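Periplasmic beta-glucosidase (Pseudomonas aeruginosa, PDB 6R5T) probably hydrolyses terminal, non-reducing beta-D-glucosyl residues with release of beta-D-glucose, as a periplasmic member of glycoside hydrolase family 3. Local coordinates at residues A[77-82]-A[121-126]; A[173-178]-A[217-222]; A[83-88]-A[115-120]; A[105-110]-A[158-163]; A[46-51]-A[73-78]. The protein carries 1 engineered substitution. All coordinates share one frame; numbering follows the deposited sequence.

Interaction 1: A[77-82]-A[121-126]; sequences AYDVAH and MSFSPM. With BGC (beta-D-glucopyranose), chain C.
Phe123 packs its ring against the strand of Ala77 and its base against Asp79: CZ touches Ala77 CB at 3.5 Å, while Asp79 OD1 lies at the ring edge, 3.2 Å from Phe123 CB. The strands run parallel, Tyr78 N giving a hydrogen bond to Met121 O and Tyr78 O receiving one from Phe123 N (2.9 Å). From the last bridged pair the Ser122 side chain reaches on to Val80. Ser122 OG, anti to the backbone N (chi1 -178°), donates to Val80 O at 2.8 Å, well bent from the line of that carbonyl (C=O...O angle 109°). In one of the two Ser124 conformers, OG joins Tyr160 OH and a water on Ala81 O. The Asp79 carboxylate faces the glucose with both oxygens, OD1 taking O2 at 2.5 Å and OD2 taking O3 at 2.7 Å, a two-pronged grip that should fix its rotation. Neighbouring parallel strands delivering pocket residues from their C-terminal ends are characteristic of the TIM-barrel-like N-terminal domain of family 3 glycosidases.

Interaction 2: A[173-178]-A[217-222]; sequences AAVKHF and GAVMVS. With BGC (beta-D-glucopyranose), chain C.
Strands 173-178 and 218-221 run parallel at 27°, joined by five backbone hydrogen bonds from Ala218 N to Ala173 O through to Ser222 N to Phe178 O. They are neighbours in the parallel sheet of the TIM-barrel-like domain, and a beta bulge shifts their register by one between Val175 and Phe178, where the peptide before His177 is cis. Ala174 and Ala218 meet CB to CB at 3.6 Å. On the face of the valines, Val175 CG1 lies alongside Val219 CG2, and Val219 CG1 presses on Phe178 CB at 3.4 Å. Lys176 and Met220 touch through their CB atoms, then both lead on to the glucose. Lys176 leaves between its own N and carbonyl carbon (chi1 70°) and is extended beyond CG, its CG sitting over one face of the His177 imidazole. Its NZ donates to glucose O1 and O2 and to Phe123 O. Met220, bent at chi3, brings SD to 3.5 Å from glucose O2. The His177 ring meets the sugar with its edge while its ND1 is bonded to Asp128, which should fix the ring's rotation. His177 NE2 lies 2.7 Å from glucose O1 in a nearly straight hydrogen bond (165°).

Interaction 3: A[83-88]-A[115-120]; sequences GHRTIF and SADGLD
The imidazole of His84 and the guanidinium of Arg85 both turn an edge to the same oxygen, Asp117 OD2, while Leu119 CD1 comes obliquely to the imidazole at 3.6 Å from His84 CE1. His84 NE2 donates to the anti side of Asp117 OD2 at 2.8 Å, in the plane of its ring but in a bent hydrogen bond (N-H...O 135°). Arg85 NE uses the syn side of Asp117 OD2, also at 2.8 Å, in a much straighter bond (168°) that is part of a salt bridge. The carboxylate is steeply turned against both groups. Asp117 sits where helix 100-116 ends in a Schellman motif, with Gly118 at positive phi; the pairing ties the loop after strand 75-78 to that helix end in the N-terminal domain. A bend at chi3 (-79°) turns the Arg85 guanidinium to face NE to the aspartate, while NH1 bonds to Arg349 O. The other aspartate oxygen, OD1, forms a salt bridge with Arg349; the surrounding positive charge probably keeps this buried carboxylate ionised.

Interaction 4: A[105-110]-A[158-163]; sequences RSARIS and RAYQGS
Arg108 folds back over the end of helix 146-161 and holds Ala159 O side-on with two nitrogens, NE at 2.8 Å and NH2 at 2.9 Å from that oxygen. Its CB points away from the partner helix, and turns at chi2 (89°) and chi3 (-65°) bring the guanidinium back until its edge meets the carbonyl, which lies near its plane. Arg108 NH1 donates to Asp169 O, reaching the loop before the next strand. Helices 100-116 and 146-161 belong to the outer layer of the TIM-barrel-like domain, and small residues allow their close approach: Ala107 CB touches Ala159 CB at 3.6 Å. The Tyr160 side chain leaves beside its own N (chi1 -73°) and bends across, the ring edge passing Ala107 O with CD1 at 3.4 Å, and CE1 lying 3.8 Å from Ala107 CB. Beside its Ser124 partner, Tyr160 OH shares a water with Ser110 OG. Ser110 OG donates to Ser106 O at 2.8 Å, from the opposite face of the carbonyl plane to Ser110 N.

Interaction 5: A[46-51]-A[73-78]; sequences VGAIFN and PLFHAY. With GAL (beta-D-galactopyranose), chain B.
Backbone bonds zip strand 48-50 to strand 75-78 in parallel: Ile49 N donates to Phe75 O, Ala77 N to Ile49 O at 2.8 Å, and Asn51 N to Ala77 O. A CA-H...O contact from Phe50 CA to Ala77 O at 3.1 Å adds to this ladder. Helix 55-65 links the two strands, completing a beta-alpha-beta unit of the TIM-barrel-like domain.

Apolar packing differs on the two faces of the pair. With Ala48 and Phe75, the methyl CB sits over the centre of the ring in a CH-pi contact, 3.5 Å from the centroid and 9° off the normal; Phe75 CG lies between its own N and carbonyl carbon (chi1 74°), which swings the ring over the alanine. With Ile49 and His76, the side chains run alongside each other, Ile49 CB 3.5 Å from His76 CD2. Near the start of the strands, Leu74 CD2 meets Val46 CG1 at 3.8 Å, beside helix 34-42.

Polar contacts gather at the C-terminal end. Asn51 OD1 points at the edge of the Tyr78 ring, 3.4 Å from CD1, with amide and ring almost perpendicular, and Asn51 ND2 donates to galactose O3 at 2.9 Å. Phe50 CE2 approaches galactose O2 obliquely. The chemistry thus passes from largely apolar packing within the barrel wall to sugar recognition at its rim, one asparagine amide serving both neighbouring strand and ligand.

Overall arrangement
Interactions 5, 1 and 2 follow one another round the same parallel sheet: interactions 5 and 1 share strand 75-78, and strand 121-122 of interaction 1 adjoins strand 172-178 of interaction 2. All three are buried and contribute to the sugar pocket, interactions 1 and 2 at the glucose and interaction 5 at the galactose. Interactions 3 and 4 both use helix 100-116, outside the sheet; interaction 3 is a buried charged pairing, interaction 4 a partly exposed helix contact. Ladders of backbone bonds dominate in the sheet, whereas side chains do the work around it. The layers meet where Gln161 bonds Ala173 and Gly217, and where Asp120 bonds His76.

Interaction 1: A[77-82]-A[121-126]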
# COMPACT_ATOMS: atom_id res chain seq x y z
N ALA A 77 16.48 24.06 -20.80
CA ALA A 77 15.29 23.55 -20.09
C ALA A 77 15.27 24.01 -18.65
O ALA A 77 16.31 24.34 -18.05
CB ALA A 77 15.25 22.04 -20.22
N TYR A 78 14.06 23.93 -18.08
CA TYR A 78 13.83 24.21 -16.65
C TYR A 78 12.56 23.51 -16.18
O TYR A 78 11.79 23.03 -16.97
CB TYR A 78 13.76 25.71 -16.47
CG TYR A 78 13.86 26.27 -15.07
CD1 TYR A 78 14.79 25.80 -14.16
CD2 TYR A 78 13.04 27.31 -14.70
CE1 TYR A 78 14.91 26.34 -12.89
CE2 TYR A 78 13.16 27.89 -13.44
CZ TYR A 78 14.10 27.40 -12.55
OH TYR A 78 14.26 27.97 -11.32
N ASP A 79 12.41 23.45 -14.87
CA ASP A 79 11.26 22.84 -14.14
C ASP A 79 10.22 23.95 -13.95
O ASP A 79 10.07 24.47 -12.87
CB ASP A 79 11.77 22.21 -12.86
CG ASP A 79 12.49 20.89 -13.07
OD1 ASP A 79 11.84 19.97 -13.64
OD2 ASP A 79 13.67 20.74 -12.65
N VAL A 80 9.53 24.30 -15.02
CA VAL A 80 8.42 25.25 -15.01
C VAL A 80 7.16 24.42 -14.80
O VAL A 80 6.60 23.91 -15.73
CB VAL A 80 8.40 26.11 -16.27
CG1 VAL A 80 7.27 27.07 -16.22
CG2 VAL A 80 9.69 26.88 -16.44
N ALA A 81 6.87 24.15 -13.54
CA ALA A 81 5.84 23.17 -13.13
C ALA A 81 4.47 23.84 -13.00
O ALA A 81 3.49 23.26 -13.45
CB ALA A 81 6.29 22.56 -11.82
N HIS A 82 4.40 24.99 -12.33
CA HIS A 82 3.13 25.72 -12.09
C HIS A 82 3.44 27.21 -12.09
O HIS A 82 2.95 27.93 -11.22
CB HIS A 82 2.44 25.25 -10.79
CG HIS A 82 3.24 25.38 -9.55
ND1 HIS A 82 3.04 26.40 -8.66
CD2 HIS A 82 4.23 24.63 -9.05
CE1 HIS A 82 3.88 26.26 -7.64
NE2 HIS A 82 4.65 25.20 -7.87
N MET A 121 12.22 24.74 -23.16
CA MET A 121 11.62 23.46 -22.72
C MET A 121 11.33 23.51 -21.22
O MET A 121 12.12 24.04 -20.44
CB MET A 121 12.54 22.29 -23.03
CG MET A 121 11.99 20.96 -22.49
SD MET A 121 13.17 19.59 -22.71
CE MET A 121 13.05 19.36 -24.46
N SER A 122 10.18 22.96 -20.85
CA SER A 122 9.90 22.67 -19.43
C SER A 122 9.82 21.16 -19.22
O SER A 122 9.18 20.46 -20.00
CB SER A 122 8.64 23.33 -18.96
OG SER A 122 8.47 23.04 -17.55
N PHE A 123 10.33 20.74 -18.07
CA PHE A 123 10.08 19.37 -17.57
C PHE A 123 8.71 19.38 -16.89
O PHE A 123 8.63 19.47 -15.66
CB PHE A 123 11.20 18.98 -16.63
CG PHE A 123 12.58 19.02 -17.24
CD1 PHE A 123 12.85 18.47 -18.47
CD2 PHE A 123 13.61 19.59 -16.53
CE1 PHE A 123 14.15 18.53 -18.98
CE2 PHE A 123 14.89 19.65 -17.04
CZ PHE A 123 15.14 19.10 -18.25
N SER A 124 7.68 19.35 -17.69
CA SER A 124 6.26 19.54 -17.29
C SER A 124 5.43 19.17 -18.51
O SER A 124 5.93 19.31 -19.62
CB SER A 124 6.05 20.98 -16.87
OG SER A 124 4.72 21.29 -16.40
N PRO A 125 4.18 18.70 -18.38
CA PRO A 125 3.48 18.51 -17.10
C PRO A 125 3.88 17.20 -16.40
O PRO A 125 4.27 16.23 -17.02
CB PRO A 125 2.03 18.42 -17.55
CG PRO A 125 2.10 17.78 -18.91
CD PRO A 125 3.33 18.39 -19.53
N MET A 126 3.74 17.21 -15.08
CA MET A 126 3.76 15.99 -14.27
C MET A 126 2.36 15.41 -14.25
O MET A 126 1.45 16.10 -13.84
CB MET A 126 4.25 16.34 -12.86
CG MET A 126 4.48 15.13 -11.95
SD MET A 126 2.96 14.54 -11.23
CE MET A 126 3.60 13.70 -9.75
C2 BGC C . 12.73 17.22 -12.50
C3 BGC C . 14.26 17.07 -12.53
C4 BGC C . 14.69 16.79 -11.06
C5 BGC C . 14.01 15.48 -10.65
C6 BGC C . 14.28 15.10 -9.21
C1 BGC C . 12.11 15.94 -11.92
O1 BGC C . 10.75 16.23 -11.83
O2 BGC C . 12.14 17.46 -13.77
O3 BGC C . 14.84 18.32 -12.96
O4 BGC C . 16.12 16.64 -11.05
O5 BGC C . 12.63 15.69 -10.62
O6 BGC C . 13.65 13.85 -8.91
O HOH W 1 3.66 20.42 -14.09

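Interaction 2: A[173-178]-A[217-222]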
# COMPACT_ATOMS: atom_id res chain seq x y z
N ALA A 173 7.08 20.73 -24.22
CA ALA A 173 6.67 20.00 -23.00
C ALA A 173 7.48 18.70 -22.97
O ALA A 173 7.48 17.95 -23.96
CB ALA A 173 5.21 19.68 -23.03
N ALA A 174 8.13 18.41 -21.86
CA ALA A 174 8.72 17.11 -21.55
C ALA A 174 7.84 16.49 -20.44
O ALA A 174 8.06 16.79 -19.29
CB ALA A 174 10.17 17.24 -21.14
N VAL A 175 6.87 15.71 -20.86
CA VAL A 175 5.88 15.07 -19.94
C VAL A 175 6.66 14.13 -19.01
O VAL A 175 7.62 13.45 -19.42
CB VAL A 175 4.74 14.37 -20.68
CG1 VAL A 175 5.19 13.25 -21.59
CG2 VAL A 175 3.70 13.88 -19.68
N LYS A 176 6.23 14.09 -17.75
CA LYS A 176 6.98 13.29 -16.73
C LYS A 176 5.95 12.71 -15.74
O LYS A 176 4.82 13.19 -15.70
CB LYS A 176 8.02 14.17 -16.05
CG LYS A 176 7.49 15.25 -15.12
CD LYS A 176 8.57 16.19 -14.65
CE LYS A 176 8.13 17.18 -13.62
NZ LYS A 176 9.25 18.11 -13.31
N HIS A 177 6.31 11.69 -14.98
CA HIS A 177 7.55 10.94 -14.96
C HIS A 177 7.24 9.55 -15.52
O HIS A 177 6.50 8.80 -14.88
CB HIS A 177 8.11 10.83 -13.55
CG HIS A 177 8.38 12.13 -12.88
ND1 HIS A 177 7.43 12.74 -12.09
CD2 HIS A 177 9.51 12.88 -12.82
CE1 HIS A 177 8.00 13.84 -11.59
NE2 HIS A 177 9.22 13.96 -12.02
N PHE A 178 7.72 9.21 -16.71
CA PHE A 178 7.27 7.99 -17.42
C PHE A 178 8.06 6.84 -16.83
O PHE A 178 9.28 6.74 -17.10
CB PHE A 178 7.54 8.20 -18.91
CG PHE A 178 6.94 7.15 -19.79
CD1 PHE A 178 5.58 6.96 -19.83
CD2 PHE A 178 7.74 6.40 -20.64
CE1 PHE A 178 5.01 6.04 -20.70
CE2 PHE A 178 7.18 5.43 -21.47
CZ PHE A 178 5.80 5.25 -21.51
N GLY A 217 6.76 17.08 -27.22
CA GLY A 217 8.05 16.86 -27.91
C GLY A 217 8.99 15.97 -27.14
O GLY A 217 9.91 15.38 -27.76
N ALA A 218 8.78 15.80 -25.83
CA ALA A 218 9.74 15.03 -25.03
C ALA A 218 9.03 14.27 -23.91
O ALA A 218 7.92 14.61 -23.53
CB ALA A 218 10.81 15.92 -24.48
N VAL A 219 9.70 13.21 -23.48
CA VAL A 219 9.24 12.41 -22.32
C VAL A 219 10.41 12.27 -21.34
O VAL A 219 11.50 11.86 -21.74
CB VAL A 219 8.75 11.03 -22.79
CG1 VAL A 219 8.52 10.11 -21.57
CG2 VAL A 219 7.54 11.15 -23.66
N MET A 220 10.19 12.61 -20.06
CA MET A 220 11.20 12.43 -19.00
C MET A 220 10.91 11.10 -18.29
O MET A 220 9.79 10.90 -17.82
CB MET A 220 11.22 13.58 -18.00
CG MET A 220 12.27 13.32 -16.99
SD MET A 220 12.41 14.66 -15.80
CE MET A 220 13.66 15.60 -16.68
N VAL A 221 11.90 10.23 -18.29
CA VAL A 221 11.80 8.86 -17.73
C VAL A 221 11.89 8.93 -16.21
O VAL A 221 12.61 9.76 -15.66
CB VAL A 221 12.85 7.96 -18.40
CG1 VAL A 221 12.73 6.56 -17.86
CG2 VAL A 221 12.65 8.01 -19.92
N SER A 222 11.15 8.07 -15.53
CA SER A 222 11.08 8.06 -14.06
C SER A 222 12.25 7.36 -13.39
O SER A 222 13.06 6.66 -14.04
CB SER A 222 9.75 7.49 -13.67
OG SER A 222 9.72 6.10 -13.90
C2 BGC C . 12.73 17.22 -12.50
C3 BGC C . 14.26 17.07 -12.53
C4 BGC C . 14.69 16.79 -11.06
C5 BGC C . 14.01 15.48 -10.65
C6 BGC C . 14.28 15.10 -9.21
C1 BGC C . 12.11 15.94 -11.92
O1 BGC C . 10.75 16.23 -11.83
O2 BGC C . 12.14 17.46 -13.77
O3 BGC C . 14.84 18.32 -12.96
O4 BGC C . 16.12 16.64 -11.05
O5 BGC C . 12.63 15.69 -10.62
O6 BGC C . 13.65 13.85 -8.91

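Interaction 3: A[83-88]-A[115-120]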
# COMPACT_ATOMS: atom_id res chain seq x y z
N GLY A 83 4.27 27.63 -13.05
CA GLY A 83 4.68 29.04 -13.12
C GLY A 83 6.15 29.14 -13.31
O GLY A 83 6.89 28.28 -12.83
N HIS A 84 6.59 30.21 -13.98
CA HIS A 84 8.01 30.53 -14.13
C HIS A 84 8.45 31.60 -13.14
O HIS A 84 9.13 31.28 -12.20
CB HIS A 84 8.30 30.86 -15.60
CG HIS A 84 9.72 31.19 -15.79
ND1 HIS A 84 10.69 30.32 -15.43
CD2 HIS A 84 10.34 32.31 -16.24
CE1 HIS A 84 11.88 30.85 -15.67
NE2 HIS A 84 11.71 32.08 -16.16
N ARG A 85 7.99 32.83 -13.32
CA ARG A 85 8.23 33.93 -12.36
C ARG A 85 6.93 34.29 -11.65
O ARG A 85 6.99 34.46 -10.43
CB ARG A 85 8.83 35.16 -13.07
CG ARG A 85 10.30 35.02 -13.38
CD ARG A 85 10.91 36.20 -14.18
NE ARG A 85 10.57 36.09 -15.58
CZ ARG A 85 9.56 36.67 -16.20
NH1 ARG A 85 8.76 37.51 -15.56
NH2 ARG A 85 9.29 36.38 -17.46
N THR A 86 5.82 34.34 -12.37
CA THR A 86 4.49 34.47 -11.74
C THR A 86 4.06 33.04 -11.39
O THR A 86 3.82 32.24 -12.29
CB THR A 86 3.45 35.14 -12.62
OG1 THR A 86 3.95 36.38 -13.10
CG2 THR A 86 2.18 35.34 -11.87
N ILE A 87 4.02 32.75 -10.10
CA ILE A 87 3.71 31.36 -9.66
C ILE A 87 2.21 31.22 -9.45
O ILE A 87 1.59 31.95 -8.69
CB ILE A 87 4.55 31.00 -8.44
CG1 ILE A 87 6.04 31.27 -8.69
CG2 ILE A 87 4.27 29.56 -8.06
CD1 ILE A 87 6.58 30.73 -10.02
N PHE A 88 1.64 30.23 -10.12
CA PHE A 88 0.26 29.82 -9.97
C PHE A 88 0.18 28.84 -8.81
O PHE A 88 1.17 28.39 -8.26
CB PHE A 88 -0.23 29.22 -11.29
CG PHE A 88 -0.27 30.23 -12.41
CD1 PHE A 88 -1.38 31.04 -12.60
CD2 PHE A 88 0.81 30.40 -13.24
CE1 PHE A 88 -1.39 32.02 -13.58
CE2 PHE A 88 0.82 31.38 -14.23
CZ PHE A 88 -0.29 32.18 -14.40
N SER A 115 9.82 31.37 -21.99
CA SER A 115 10.36 31.66 -23.35
C SER A 115 10.82 33.13 -23.37
O SER A 115 11.87 33.42 -24.01
CB SER A 115 9.35 31.32 -24.41
OG SER A 115 8.16 32.13 -24.31
N ALA A 116 10.16 34.02 -22.62
CA ALA A 116 10.58 35.45 -22.54
C ALA A 116 11.96 35.56 -21.91
O ALA A 116 12.68 36.55 -22.18
CB ALA A 116 9.58 36.28 -21.75
N ASP A 117 12.36 34.58 -21.10
CA ASP A 117 13.69 34.53 -20.47
C ASP A 117 14.66 33.67 -21.28
O ASP A 117 15.81 33.56 -20.82
CB ASP A 117 13.61 34.05 -19.02
CG ASP A 117 12.94 35.06 -18.09
OD1 ASP A 117 12.91 36.29 -18.44
OD2 ASP A 117 12.51 34.65 -16.99
N GLY A 118 14.23 33.10 -22.42
CA GLY A 118 15.13 32.34 -23.29
C GLY A 118 15.02 30.84 -23.15
O GLY A 118 15.70 30.10 -23.89
N LEU A 119 14.15 30.35 -22.26
CA LEU A 119 13.97 28.88 -22.18
C LEU A 119 13.19 28.30 -23.35
O LEU A 119 12.21 28.88 -23.83
CB LEU A 119 13.25 28.56 -20.86
CG LEU A 119 14.14 28.81 -19.65
CD1 LEU A 119 13.27 28.98 -18.39
CD2 LEU A 119 15.21 27.73 -19.47
N ASP A 120 13.55 27.07 -23.77
CA ASP A 120 12.92 26.35 -24.88
C ASP A 120 12.04 25.20 -24.40
O ASP A 120 11.28 24.68 -25.20
CB ASP A 120 13.96 25.70 -25.78
CG ASP A 120 15.05 26.62 -26.29
OD1 ASP A 120 14.66 27.60 -26.99
OD2 ASP A 120 16.21 26.46 -25.88

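Interaction 4: A[105-110]-A[158-163]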
# COMPACT_ATOMS: atom_id res chain seq x y z
N ARG A 105 -4.62 28.47 -19.09
CA ARG A 105 -4.11 29.84 -18.90
C ARG A 105 -2.82 29.81 -18.08
O ARG A 105 -1.88 30.54 -18.38
CB ARG A 105 -5.20 30.67 -18.25
CG ARG A 105 -4.81 32.12 -18.08
CD ARG A 105 -6.01 32.87 -17.55
NE ARG A 105 -5.76 34.30 -17.45
CZ ARG A 105 -6.50 35.14 -16.74
NH1 ARG A 105 -7.53 34.68 -16.05
NH2 ARG A 105 -6.18 36.42 -16.75
N SER A 106 -2.78 28.98 -17.05
CA SER A 106 -1.58 28.92 -16.17
C SER A 106 -0.40 28.44 -17.02
O SER A 106 0.69 29.01 -16.88
CB SER A 106 -1.80 28.02 -14.92
OG SER A 106 -1.84 26.66 -15.27
N ALA A 107 -0.62 27.44 -17.88
CA ALA A 107 0.47 26.85 -18.69
C ALA A 107 0.92 27.87 -19.75
O ALA A 107 2.11 28.00 -20.02
CB ALA A 107 -0.01 25.58 -19.35
N ARG A 108 -0.04 28.53 -20.37
CA ARG A 108 0.26 29.52 -21.44
C ARG A 108 1.13 30.63 -20.87
O ARG A 108 2.17 30.99 -21.48
CB ARG A 108 -1.01 30.10 -22.05
CG ARG A 108 -0.74 31.13 -23.15
CD ARG A 108 -0.63 30.50 -24.54
NE ARG A 108 0.49 29.59 -24.78
CZ ARG A 108 1.77 29.93 -25.01
NH1 ARG A 108 2.17 31.21 -25.05
NH2 ARG A 108 2.66 28.97 -25.24
N ILE A 109 0.72 31.21 -19.75
CA ILE A 109 1.49 32.30 -19.12
C ILE A 109 2.84 31.76 -18.69
O ILE A 109 3.87 32.47 -18.81
CB ILE A 109 0.71 32.90 -17.95
CG1 ILE A 109 -0.56 33.59 -18.45
CG2 ILE A 109 1.58 33.77 -17.10
CD1 ILE A 109 -0.32 34.84 -19.22
N SER A 110 2.90 30.55 -18.14
CA SER A 110 4.20 29.97 -17.74
C SER A 110 5.14 29.92 -18.97
O SER A 110 6.29 30.22 -18.88
CB SER A 110 4.01 28.55 -17.21
OG SER A 110 3.26 28.53 -16.00
N ARG A 158 -0.68 21.21 -24.95
CA ARG A 158 -1.15 22.13 -26.02
C ARG A 158 -0.89 23.58 -25.64
O ARG A 158 -0.49 24.40 -26.54
CB ARG A 158 -2.59 21.83 -26.37
CG ARG A 158 -2.77 20.48 -27.06
CD ARG A 158 -4.18 20.31 -27.59
NE ARG A 158 -5.16 20.23 -26.52
CZ ARG A 158 -5.58 19.12 -25.90
NH1 ARG A 158 -5.13 17.92 -26.24
NH2 ARG A 158 -6.47 19.24 -24.93
N ALA A 159 -1.11 23.94 -24.38
CA ALA A 159 -0.93 25.33 -23.93
C ALA A 159 0.54 25.72 -23.97
O ALA A 159 0.86 26.87 -24.36
CB ALA A 159 -1.56 25.49 -22.58
N TYR A 160 1.44 24.83 -23.58
CA TYR A 160 2.88 25.13 -23.61
C TYR A 160 3.35 25.28 -25.04
O TYR A 160 4.10 26.24 -25.34
CB TYR A 160 3.70 24.02 -22.94
CG TYR A 160 3.65 23.92 -21.43
CD1 TYR A 160 3.61 25.01 -20.60
CD2 TYR A 160 3.82 22.69 -20.81
CE1 TYR A 160 3.69 24.92 -19.22
CE2 TYR A 160 3.85 22.57 -19.42
CZ TYR A 160 3.84 23.69 -18.63
OH TYR A 160 3.92 23.60 -17.26
N GLN A 161 2.96 24.36 -25.92
CA GLN A 161 3.61 24.23 -27.26
C GLN A 161 2.93 25.12 -28.30
O GLN A 161 3.57 25.39 -29.35
CB GLN A 161 3.63 22.77 -27.68
CG GLN A 161 4.39 21.90 -26.68
CD GLN A 161 4.82 20.55 -27.21
OE1 GLN A 161 5.77 19.93 -26.69
NE2 GLN A 161 4.09 20.04 -28.20
N GLY A 162 1.72 25.58 -28.02
CA GLY A 162 0.99 26.47 -28.96
C GLY A 162 0.72 25.81 -30.30
O GLY A 162 0.79 24.58 -30.45
N SER A 163 0.46 26.62 -31.32
CA SER A 163 0.22 26.11 -32.69
C SER A 163 1.55 25.84 -33.40
O SER A 163 1.54 25.09 -34.37
CB SER A 163 -0.63 27.05 -33.52
OG SER A 163 -0.03 28.33 -33.56
O HOH W 2 3.19 25.71 -15.71

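Interaction 5: A[46-51]-A[73-78]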
# COMPACT_ATOMS: atom_id res chain seq x y z
N VAL A 46 28.35 19.30 -25.68
CA VAL A 46 27.10 19.52 -24.88
C VAL A 46 25.92 19.60 -25.82
O VAL A 46 25.96 20.37 -26.77
CB VAL A 46 27.21 20.78 -24.03
CG1 VAL A 46 25.93 21.03 -23.23
CG2 VAL A 46 28.42 20.73 -23.12
N GLY A 47 24.81 18.94 -25.49
CA GLY A 47 23.61 18.98 -26.32
C GLY A 47 22.58 19.95 -25.77
O GLY A 47 21.86 20.59 -26.54
N ALA A 48 22.49 20.07 -24.44
CA ALA A 48 21.48 20.92 -23.82
C ALA A 48 21.83 21.21 -22.38
O ALA A 48 22.66 20.53 -21.78
CB ALA A 48 20.14 20.23 -23.91
N ILE A 49 21.19 22.26 -21.89
CA ILE A 49 21.46 22.80 -20.56
C ILE A 49 20.13 22.76 -19.82
O ILE A 49 19.09 23.04 -20.43
CB ILE A 49 21.99 24.22 -20.69
CG1 ILE A 49 23.29 24.26 -21.48
CG2 ILE A 49 22.14 24.89 -19.33
CD1 ILE A 49 24.42 23.60 -20.81
N PHE A 50 20.19 22.54 -18.52
CA PHE A 50 19.02 22.85 -17.66
C PHE A 50 19.49 23.72 -16.50
O PHE A 50 20.68 23.70 -16.14
CB PHE A 50 18.31 21.58 -17.21
CG PHE A 50 19.05 20.65 -16.29
CD1 PHE A 50 20.04 19.82 -16.79
CD2 PHE A 50 18.79 20.60 -14.93
CE1 PHE A 50 20.73 18.93 -16.00
CE2 PHE A 50 19.52 19.75 -14.12
CZ PHE A 50 20.47 18.91 -14.64
N ASN A 51 18.53 24.46 -15.94
CA ASN A 51 18.68 25.31 -14.73
C ASN A 51 19.45 26.60 -15.02
O ASN A 51 19.76 27.28 -14.03
CB ASN A 51 19.31 24.52 -13.59
CG ASN A 51 18.36 23.58 -12.88
OD1 ASN A 51 17.16 23.59 -13.14
ND2 ASN A 51 18.90 22.71 -12.03
N PRO A 73 23.01 24.44 -32.22
CA PRO A 73 22.54 25.21 -31.07
C PRO A 73 22.11 24.30 -29.90
O PRO A 73 21.74 23.15 -30.11
CB PRO A 73 21.32 25.94 -31.55
CG PRO A 73 20.80 25.07 -32.63
CD PRO A 73 22.06 24.53 -33.33
N LEU A 74 22.26 24.85 -28.71
CA LEU A 74 21.74 24.20 -27.49
C LEU A 74 20.24 24.42 -27.45
O LEU A 74 19.75 25.40 -28.02
CB LEU A 74 22.37 24.89 -26.27
CG LEU A 74 23.88 24.75 -26.19
CD1 LEU A 74 24.42 25.79 -25.25
CD2 LEU A 74 24.28 23.36 -25.76
N PHE A 75 19.57 23.54 -26.71
CA PHE A 75 18.30 23.97 -26.07
C PHE A 75 18.51 24.11 -24.56
O PHE A 75 19.42 23.50 -23.98
CB PHE A 75 17.12 23.09 -26.47
CG PHE A 75 17.06 21.72 -25.86
CD1 PHE A 75 16.68 21.53 -24.54
CD2 PHE A 75 17.29 20.59 -26.62
CE1 PHE A 75 16.56 20.25 -24.01
CE2 PHE A 75 17.21 19.31 -26.09
CZ PHE A 75 16.84 19.14 -24.78
N HIS A 76 17.64 24.90 -23.96
CA HIS A 76 17.69 25.23 -22.51
C HIS A 76 16.38 24.84 -21.86
O HIS A 76 15.31 25.26 -22.36
CB HIS A 76 17.98 26.73 -22.29
CG HIS A 76 19.40 27.08 -22.55
ND1 HIS A 76 19.87 27.26 -23.85
CD2 HIS A 76 20.47 27.24 -21.71
CE1 HIS A 76 21.18 27.50 -23.75
NE2 HIS A 76 21.56 27.51 -22.49
N ALA A 77 16.48 24.06 -20.80
CA ALA A 77 15.29 23.55 -20.09
C ALA A 77 15.27 24.01 -18.65
O ALA A 77 16.31 24.34 -18.05
CB ALA A 77 15.25 22.04 -20.22
N TYR A 78 14.06 23.93 -18.08
CA TYR A 78 13.83 24.21 -16.65
C TYR A 78 12.56 23.51 -16.18
O TYR A 78 11.79 23.03 -16.97
CB TYR A 78 13.76 25.71 -16.47
CG TYR A 78 13.86 26.27 -15.07
CD1 TYR A 78 14.79 25.80 -14.16
CD2 TYR A 78 13.04 27.31 -14.70
CE1 TYR A 78 14.91 26.34 -12.89
CE2 TYR A 78 13.16 27.89 -13.44
CZ TYR A 78 14.10 27.40 -12.55
OH TYR A 78 14.26 27.97 -11.32
C1 GAL B . 16.84 17.54 -10.21
C2 GAL B . 16.69 19.01 -10.66
C3 GAL B . 17.57 19.87 -9.75
C4 GAL B . 17.12 19.65 -8.29
C5 GAL B . 17.19 18.14 -7.98
C6 GAL B . 16.63 17.82 -6.60
O2 GAL B . 17.09 19.13 -12.02
O3 GAL B . 17.36 21.25 -10.12
O4 GAL B . 15.75 20.12 -8.24
O5 GAL B . 16.36 17.35 -8.90
O6 GAL B . 16.65 16.39 -6.40